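Local coordinates for mandelate racemase/muconate lactonizing enzyme, C-terminal domain protein (Paracoccus denitrificans, PDB 4DWD) that binds magnesium as a member of the mandelate racemase branch of the enolase superfamily and is probably a hydro-lyase, at residues B[261-274]-B[287-300]. Residues are numbered along the deposited sequence; the frame is centred on the assembly and turned at random. Where two conformers were deposited one is given.
Sequences ILSGVRMVQPDIVK and LAHAHGVEFVPHQT
In the beta/alpha barrel of this enolase-superfamily enzyme, strands 267-268 and 294-295 run parallel, joined through helix 277-291 as a beta-alpha-beta unit. Val268 N donates to Glu294 O (2.9 Å), and its O accepts from Val296 N, nearly straight (179°). Beta-branched Val268 suits an extended strand facing the helix layer; its CG2 lies 4.0 Å from Phe295 CD1 and meets Val293 CG2. On the sheet's other side, the long, unbranched Met267, present as selenomethionine, lays its CE 3.8 Å from Val296 CB. Ile261, on helix 254-263, packs against helix 277-291 and the turn after it, CD1 on Leu287 and Val293, CG2 3.7 Å from His291 CB. Beyond the strands, at the barrel's metal-site end, His298 approaches Glu249, a calcium ligand in a structure of this protein but metal-free in this chain. With CG anti to the backbone N (chi1 -176°), Asp271 brings OD2 to His298 ND1 (2.6 Å), nearly in the imidazole plane, while OD1 takes Val273 N in an Asx turn. Substituting an alanine here would probably leave ND1 and Val273 N without their acceptors and the ring freer to turn. Water 2 links Asp271 OD2 to Thr300 N and Gln299 OE1; Gln299 NE2 donates to Gln301 O.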
ATOM      1  N   ILE B 261       6.850 -11.288 -10.542  1.00  8.46           N
ATOM      2  CA  ILE B 261       7.532 -10.002 -10.631  1.00  8.54           C
ATOM      3  C   ILE B 261       6.905  -9.014  -9.632  1.00  8.43           C
ATOM      4  O   ILE B 261       7.621  -8.324  -8.893  1.00  8.28           O
ATOM      5  CB  ILE B 261       7.466  -9.475 -12.072  1.00  9.27           C
ATOM      6  CG1 ILE B 261       8.361 -10.347 -12.962  1.00  9.03           C
ATOM      7  CG2 ILE B 261       7.874  -8.011 -12.133  1.00  9.18           C
ATOM      8  CD1 ILE B 261       8.196 -10.037 -14.442  1.00  9.98           C
ATOM      9  N   LEU B 262       5.573  -8.948  -9.587  1.00  8.58           N
ATOM     10  CA  LEU B 262       4.942  -7.992  -8.684  1.00  8.71           C
ATOM     11  C   LEU B 262       5.235  -8.302  -7.209  1.00  8.69           C
ATOM     12  O   LEU B 262       5.277  -7.390  -6.380  1.00 10.24           O
ATOM     13  CB  LEU B 262       3.436  -7.859  -8.962  1.00  9.78           C
ATOM     14  CG  LEU B 262       2.991  -7.232 -10.297  1.00 12.72           C
ATOM     15  CD1 LEU B 262       1.474  -7.054 -10.286  1.00 13.81           C
ATOM     16  CD2 LEU B 262       3.700  -5.938 -10.673  1.00 18.03           C
ATOM     17  N   SER B 263       5.487  -9.575  -6.901  1.00  8.28           N
ATOM     18  CA  SER B 263       5.805  -9.953  -5.532  1.00  8.96           C
ATOM     19  C   SER B 263       7.146  -9.410  -5.071  1.00  9.32           C
ATOM     20  O   SER B 263       7.398  -9.325  -3.866  1.00 10.21           O
ATOM     21  CB  SER B 263       5.794 -11.479  -5.364  1.00  9.83           C
ATOM     22  OG  SER B 263       7.014 -12.070  -5.798  1.00 10.46           O
ATOM     23  N   GLY B 264       8.022  -9.069  -6.017  1.00  8.36           N
ATOM     24  CA  GLY B 264       9.325  -8.502  -5.653  1.00  9.40           C
ATOM     25  C   GLY B 264      10.535  -9.164  -6.275  1.00  8.39           C
ATOM     26  O   GLY B 264      11.643  -8.703  -6.084  1.00  8.72           O
ATOM     27  N   VAL B 265      10.329 -10.238  -7.029  1.00  7.98           N
ATOM     28  CA  VAL B 265      11.437 -10.960  -7.674  1.00  8.55           C
ATOM     29  C   VAL B 265      11.991 -10.152  -8.867  1.00  9.02           C
ATOM     30  O   VAL B 265      11.223  -9.662  -9.718  1.00  9.27           O
ATOM     31  CB  VAL B 265      10.994 -12.384  -8.075  1.00  8.72           C
ATOM     32  CG1 VAL B 265      12.081 -13.079  -8.880  1.00  8.82           C
ATOM     33  CG2 VAL B 265      10.628 -13.183  -6.816  1.00  9.47           C
ATOM     34  N   ARG B 266      13.324 -10.015  -8.934  1.00  8.62           N
ATOM     35  CA  ARG B 266      13.947  -9.171  -9.951  0.70  9.24           C
ATOM     36  C   ARG B 266      14.831  -9.957 -10.921  1.00  8.59           C
ATOM     37  O   ARG B 266      15.539  -9.376 -11.718  1.00  9.43           O
ATOM     38  CB  ARG B 266      14.737  -8.028  -9.290  0.70 10.60           C
ATOM     39  CG  ARG B 266      13.880  -7.129  -8.404  0.70 10.71           C
ATOM     40  CD  ARG B 266      12.863  -6.374  -9.230  0.70 12.12           C
ATOM     41  NE  ARG B 266      11.881  -5.673  -8.399  0.70 10.32           N
ATOM     42  CZ  ARG B 266      10.596  -6.000  -8.280  0.70  8.71           C
ATOM     43  NH1 ARG B 266      10.089  -7.036  -8.962  0.70  8.59           N
ATOM     44  NH2 ARG B 266       9.823  -5.272  -7.490  0.70  8.07           N
HETATM   45  N   MSE B 267      14.763 -11.285 -10.853  1.00  8.28           N
HETATM   46  CA  MSE B 267      15.452 -12.160 -11.823  1.00  8.29           C
HETATM   47  C   MSE B 267      14.555 -13.349 -12.018  1.00  9.00           C
HETATM   48  O   MSE B 267      14.295 -14.102 -11.056  1.00  8.80           O
HETATM   49  CB  MSE B 267      16.834 -12.566 -11.278  1.00  9.00           C
HETATM   50  CG  MSE B 267      17.572 -13.530 -12.208  1.00  9.79           C
HETATM   51 SE   MSE B 267      19.401 -13.871 -11.542  1.00 12.04          SE
HETATM   52  CE  MSE B 267      19.580 -15.721 -12.142  1.00 11.84           C
ATOM     53  N   VAL B 268      14.065 -13.542 -13.247  1.00  8.72           N
ATOM     54  CA  VAL B 268      13.088 -14.599 -13.513  1.00  9.03           C
ATOM     55  C   VAL B 268      13.653 -15.632 -14.489  1.00  9.45           C
ATOM     56  O   VAL B 268      14.419 -15.290 -15.405  1.00  9.56           O
ATOM     57  CB  VAL B 268      11.713 -14.057 -14.008  1.00  9.28           C
ATOM     58  CG1 VAL B 268      11.088 -13.156 -12.939  1.00  9.70           C
ATOM     59  CG2 VAL B 268      11.845 -13.347 -15.362  1.00  9.72           C
ATOM     60  N   GLN B 269      13.248 -16.888 -14.280  1.00  8.82           N
ATOM     61  CA  GLN B 269      13.871 -18.049 -14.924  1.00  9.35           C
ATOM     62  C   GLN B 269      12.863 -19.088 -15.434  1.00  9.69           C
ATOM     63  O   GLN B 269      13.024 -20.275 -15.167  1.00 10.26           O
ATOM     64  CB  GLN B 269      14.812 -18.717 -13.930  1.00 10.11           C
ATOM     65  CG  GLN B 269      15.749 -17.737 -13.247  1.00  9.88           C
ATOM     66  CD  GLN B 269      16.693 -18.460 -12.337  1.00 10.22           C
ATOM     67  OE1 GLN B 269      16.365 -18.717 -11.173  1.00 11.78           O
ATOM     68  NE2 GLN B 269      17.866 -18.807 -12.855  1.00 11.33           N
ATOM     69  N   PRO B 270      11.841 -18.649 -16.208  1.00  9.28           N
ATOM     70  CA  PRO B 270      10.982 -19.678 -16.792  1.00  9.07           C
ATOM     71  C   PRO B 270      11.787 -20.566 -17.771  1.00  9.26           C
ATOM     72  O   PRO B 270      12.877 -20.181 -18.225  1.00  9.75           O
ATOM     73  CB  PRO B 270       9.921 -18.855 -17.529  1.00  9.47           C
ATOM     74  CG  PRO B 270      10.652 -17.609 -17.945  1.00  9.16           C
ATOM     75  CD  PRO B 270      11.592 -17.318 -16.793  1.00  9.37           C
ATOM     76  N   ASP B 271      11.241 -21.740 -18.084  1.00  8.98           N
ATOM     77  CA  ASP B 271      11.956 -22.775 -18.858  1.00  9.22           C
ATOM     78  C   ASP B 271      11.177 -23.044 -20.132  1.00  9.24           C
ATOM     79  O   ASP B 271       9.983 -23.401 -20.086  1.00  9.22           O
ATOM     80  CB  ASP B 271      12.086 -24.055 -17.999  1.00  9.84           C
ATOM     81  CG  ASP B 271      12.887 -25.151 -18.657  1.00  9.49           C
ATOM     82  OD1 ASP B 271      12.805 -25.331 -19.884  1.00  9.53           O
ATOM     83  OD2 ASP B 271      13.585 -25.876 -17.909  1.00 10.82           O
ATOM     84  N   ILE B 272      11.873 -22.924 -21.259  1.00  8.60           N
ATOM     85  CA  ILE B 272      11.284 -23.056 -22.590  1.00  8.82           C
ATOM     86  C   ILE B 272      10.602 -24.402 -22.897  1.00  9.43           C
ATOM     87  O   ILE B 272       9.743 -24.463 -23.793  1.00  9.00           O
ATOM     88  CB  ILE B 272      12.378 -22.715 -23.653  1.00  9.47           C
ATOM     89  CG1 ILE B 272      11.796 -22.316 -25.012  1.00  9.74           C
ATOM     90  CG2 ILE B 272      13.436 -23.818 -23.776  1.00 10.56           C
ATOM     91  CD1 ILE B 272      12.764 -21.426 -25.761  1.00 10.69           C
ATOM     92  N   VAL B 273      10.988 -25.471 -22.187  1.00  9.28           N
ATOM     93  CA  VAL B 273      10.337 -26.770 -22.373  1.00  8.86           C
ATOM     94  C   VAL B 273       9.312 -27.072 -21.290  1.00  8.66           C
ATOM     95  O   VAL B 273       8.617 -28.104 -21.352  1.00  9.05           O
ATOM     96  CB  VAL B 273      11.333 -27.952 -22.522  1.00  9.07           C
ATOM     97  CG1 VAL B 273      12.239 -27.740 -23.716  1.00 10.56           C
ATOM     98  CG2 VAL B 273      12.153 -28.201 -21.265  1.00  9.71           C
ATOM     99  N   LYS B 274       9.199 -26.169 -20.313  1.00  8.60           N
ATOM    100  CA  LYS B 274       8.144 -26.282 -19.297  1.00  9.64           C
ATOM    101  C   LYS B 274       6.899 -25.471 -19.640  1.00  9.76           C
ATOM    102  O   LYS B 274       5.797 -25.801 -19.194  1.00  9.86           O
ATOM    103  CB  LYS B 274       8.648 -25.848 -17.913  1.00  9.83           C
ATOM    104  CG  LYS B 274       9.724 -26.774 -17.366  1.00  9.51           C
ATOM    105  CD  LYS B 274      10.132 -26.315 -15.971  1.00 11.28           C
ATOM    106  CE  LYS B 274      11.265 -27.152 -15.391  1.00 12.73           C
ATOM    107  NZ  LYS B 274      10.805 -28.529 -15.033  1.00 11.15           N
ATOM    108  N   LEU B 287       7.883  -9.146 -21.106  1.00  9.62           N
ATOM    109  CA  LEU B 287       7.339  -8.798 -19.795  1.00  9.47           C
ATOM    110  C   LEU B 287       8.473  -8.405 -18.846  1.00  9.37           C
ATOM    111  O   LEU B 287       8.346  -7.431 -18.095  1.00  9.29           O
ATOM    112  CB  LEU B 287       6.536  -9.971 -19.221  1.00  9.30           C
ATOM    113  CG  LEU B 287       5.938  -9.763 -17.823  1.00  8.90           C
ATOM    114  CD1 LEU B 287       4.826  -8.711 -17.852  1.00  9.81           C
ATOM    115  CD2 LEU B 287       5.409 -11.087 -17.285  1.00 10.34           C
ATOM    116  N   ALA B 288       9.567  -9.178 -18.855  1.00  9.22           N
ATOM    117  CA  ALA B 288      10.714  -8.853 -18.002  1.00  9.95           C
ATOM    118  C   ALA B 288      11.279  -7.481 -18.346  1.00  9.89           C
ATOM    119  O   ALA B 288      11.612  -6.696 -17.439  1.00 10.76           O
ATOM    120  CB  ALA B 288      11.799  -9.915 -18.128  1.00 10.56           C
ATOM    121  N   HIS B 289      11.384  -7.182 -19.640  1.00  9.76           N
ATOM    122  CA  HIS B 289      11.899  -5.871 -20.091  1.00 10.31           C
ATOM    123  C   HIS B 289      10.983  -4.740 -19.683  1.00  9.84           C
ATOM    124  O   HIS B 289      11.438  -3.662 -19.309  1.00  9.61           O
ATOM    125  CB  HIS B 289      12.129  -5.876 -21.603  1.00 11.76           C
ATOM    126  CG  HIS B 289      12.885  -4.673 -22.110  1.00 15.90           C
ATOM    127  ND1 HIS B 289      14.065  -4.297 -21.596  1.00 20.42           N
ATOM    128  CD2 HIS B 289      12.590  -3.765 -23.129  1.00 22.53           C
ATOM    129  CE1 HIS B 289      14.507  -3.194 -22.242  1.00 22.28           C
ATOM    130  NE2 HIS B 289      13.602  -2.868 -23.179  1.00 22.48           N
ATOM    131  N   ALA B 290       9.678  -4.978 -19.730  1.00  9.34           N
ATOM    132  CA  ALA B 290       8.699  -3.976 -19.309  1.00  8.84           C
ATOM    133  C   ALA B 290       8.870  -3.601 -17.842  1.00  8.95           C
ATOM    134  O   ALA B 290       8.627  -2.462 -17.475  1.00  8.78           O
ATOM    135  CB  ALA B 290       7.278  -4.485 -19.546  1.00  8.95           C
ATOM    136  N   HIS B 291       9.279  -4.572 -17.019  1.00  9.22           N
ATOM    137  CA  HIS B 291       9.368  -4.396 -15.556  1.00  9.20           C
ATOM    138  C   HIS B 291      10.760  -4.212 -14.996  1.00  9.81           C
ATOM    139  O   HIS B 291      10.924  -4.037 -13.782  1.00 10.96           O
ATOM    140  CB  HIS B 291       8.684  -5.567 -14.845  1.00  9.50           C
ATOM    141  CG  HIS B 291       7.178  -5.520 -14.898  1.00  9.34           C
ATOM    142  ND1 HIS B 291       6.436  -4.857 -13.976  1.00 11.13           N
ATOM    143  CD2 HIS B 291       6.276  -6.090 -15.798  1.00  8.70           C
ATOM    144  CE1 HIS B 291       5.129  -4.998 -14.274  1.00 10.04           C
ATOM    145  NE2 HIS B 291       5.029  -5.738 -15.396  1.00  8.57           N
ATOM    146  N   GLY B 292      11.779  -4.240 -15.858  1.00  9.84           N
ATOM    147  CA  GLY B 292      13.158  -4.041 -15.402  1.00 11.63           C
ATOM    148  C   GLY B 292      13.694  -5.201 -14.582  1.00 11.22           C
ATOM    149  O   GLY B 292      14.399  -4.994 -13.607  1.00 13.58           O
ATOM    150  N   VAL B 293      13.346  -6.420 -14.966  1.00 10.38           N
ATOM    151  CA  VAL B 293      13.846  -7.589 -14.269  1.00 10.37           C
ATOM    152  C   VAL B 293      14.752  -8.388 -15.199  1.00 10.35           C
ATOM    153  O   VAL B 293      14.555  -8.395 -16.428  1.00 11.38           O
ATOM    154  CB  VAL B 293      12.720  -8.472 -13.665  1.00 12.63           C
ATOM    155  CG1 VAL B 293      11.713  -7.662 -12.859  1.00 12.83           C
ATOM    156  CG2 VAL B 293      12.024  -9.288 -14.704  1.00 12.81           C
ATOM    157  N   GLU B 294      15.732  -9.057 -14.605  1.00  9.52           N
ATOM    158  CA  GLU B 294      16.638  -9.930 -15.356  1.00 10.44           C
ATOM    159  C   GLU B 294      15.913 -11.164 -15.882  1.00 10.05           C
ATOM    160  O   GLU B 294      15.003 -11.681 -15.244  1.00 10.16           O
ATOM    161  CB  GLU B 294      17.808 -10.382 -14.480  1.00 11.51           C
ATOM    162  CG  GLU B 294      18.817  -9.298 -14.116  1.00 12.86           C
ATOM    163  CD  GLU B 294      19.898  -9.855 -13.211  1.00 14.19           C
ATOM    164  OE1 GLU B 294      20.833 -10.518 -13.722  1.00 14.58           O
ATOM    165  OE2 GLU B 294      19.811  -9.651 -11.986  1.00 15.27           O
ATOM    166  N   PHE B 295      16.336 -11.628 -17.051  1.00 10.91           N
ATOM    167  CA  PHE B 295      15.734 -12.793 -17.712  1.00 10.66           C
ATOM    168  C   PHE B 295      16.805 -13.866 -17.923  1.00 11.53           C
ATOM    169  O   PHE B 295      17.705 -13.701 -18.754  1.00 12.90           O
ATOM    170  CB  PHE B 295      15.106 -12.355 -19.035  1.00 11.79           C
ATOM    171  CG  PHE B 295      14.279 -13.408 -19.691  1.00 11.00           C
ATOM    172  CD1 PHE B 295      13.017 -13.738 -19.183  1.00 12.23           C
ATOM    173  CD2 PHE B 295      14.748 -14.063 -20.825  1.00 11.83           C
ATOM    174  CE1 PHE B 295      12.247 -14.704 -19.797  1.00 12.47           C
ATOM    175  CE2 PHE B 295      13.970 -15.031 -21.454  1.00 12.34           C
ATOM    176  CZ  PHE B 295      12.719 -15.351 -20.930  1.00 11.89           C
ATOM    177  N   VAL B 296      16.748 -14.930 -17.123  1.00 10.81           N
ATOM    178  CA  VAL B 296      17.820 -15.931 -17.054  1.00 10.87           C
ATOM    179  C   VAL B 296      17.158 -17.323 -17.040  1.00 11.37           C
ATOM    180  O   VAL B 296      16.956 -17.911 -15.987  1.00 11.29           O
ATOM    181  CB  VAL B 296      18.722 -15.734 -15.805  1.00 11.29           C
ATOM    182  CG1 VAL B 296      19.885 -16.730 -15.806  1.00 11.80           C
ATOM    183  CG2 VAL B 296      19.246 -14.295 -15.719  1.00 12.63           C
ATOM    184  N   PRO B 297      16.783 -17.830 -18.215  1.00 11.21           N
ATOM    185  CA  PRO B 297      15.970 -19.052 -18.272  1.00 11.28           C
ATOM    186  C   PRO B 297      16.593 -20.255 -17.576  1.00 11.90           C
ATOM    187  O   PRO B 297      17.809 -20.477 -17.659  1.00 12.57           O
ATOM    188  CB  PRO B 297      15.875 -19.332 -19.766  1.00 11.55           C
ATOM    189  CG  PRO B 297      15.952 -17.974 -20.392  1.00 12.11           C
ATOM    190  CD  PRO B 297      16.963 -17.228 -19.549  1.00 12.19           C
ATOM    191  N   HIS B 298      15.738 -21.043 -16.926  1.00 11.56           N
ATOM    192  CA  HIS B 298      16.102 -22.380 -16.474  1.00 12.04           C
ATOM    193  C   HIS B 298      16.116 -23.295 -17.677  1.00 11.75           C
ATOM    194  O   HIS B 298      15.199 -23.259 -18.515  1.00 10.83           O
ATOM    195  CB  HIS B 298      15.061 -22.821 -15.460  1.00 11.77           C
ATOM    196  CG  HIS B 298      15.206 -24.244 -14.984  1.00 12.38           C
ATOM    197  ND1 HIS B 298      14.690 -25.296 -15.652  1.00 12.27           N
ATOM    198  CD2 HIS B 298      15.795 -24.756 -13.842  1.00 14.57           C
ATOM    199  CE1 HIS B 298      14.951 -26.429 -14.973  1.00 13.01           C
ATOM    200  NE2 HIS B 298      15.627 -26.101 -13.867  1.00 13.50           N
ATOM    201  N   GLN B 299      17.157 -24.114 -17.811  1.00 11.80           N
ATOM    202  CA  GLN B 299      17.168 -25.098 -18.900  1.00 11.47           C
ATOM    203  C   GLN B 299      18.182 -26.185 -18.580  1.00 12.38           C
ATOM    204  O   GLN B 299      19.354 -25.897 -18.365  1.00 12.34           O
ATOM    205  CB  GLN B 299      17.476 -24.405 -20.232  1.00 11.56           C
ATOM    206  CG  GLN B 299      16.798 -25.042 -21.436  1.00 12.99           C
ATOM    207  CD  GLN B 299      17.246 -26.467 -21.681  1.00 13.66           C
ATOM    208  OE1 GLN B 299      16.448 -27.414 -21.595  1.00 12.20           O
ATOM    209  NE2 GLN B 299      18.532 -26.637 -21.957  1.00 14.57           N
ATOM    210  N   THR B 300      17.724 -27.432 -18.523  1.00 12.62           N
ATOM    211  CA  THR B 300      18.566 -28.538 -18.060  1.00 12.91           C
ATOM    212  C   THR B 300      18.745 -29.646 -19.082  1.00 13.16           C
ATOM    213  O   THR B 300      19.423 -30.621 -18.790  1.00 14.75           O
ATOM    214  CB  THR B 300      18.015 -29.152 -16.758  1.00 13.37           C
ATOM    215  OG1 THR B 300      16.676 -29.623 -16.981  1.00 14.47           O
ATOM    216  CG2 THR B 300      18.025 -28.101 -15.629  1.00 14.03           C
TER
HETATM  217  O   HOH W   1      18.118  -7.835 -11.013  1.00 14.35           O
HETATM  218  O   HOH W   2      14.926 -27.814 -19.173  1.00 12.09           O
HETATM  219  O   HOH W   3      14.743 -22.302 -21.124  1.00 11.79           O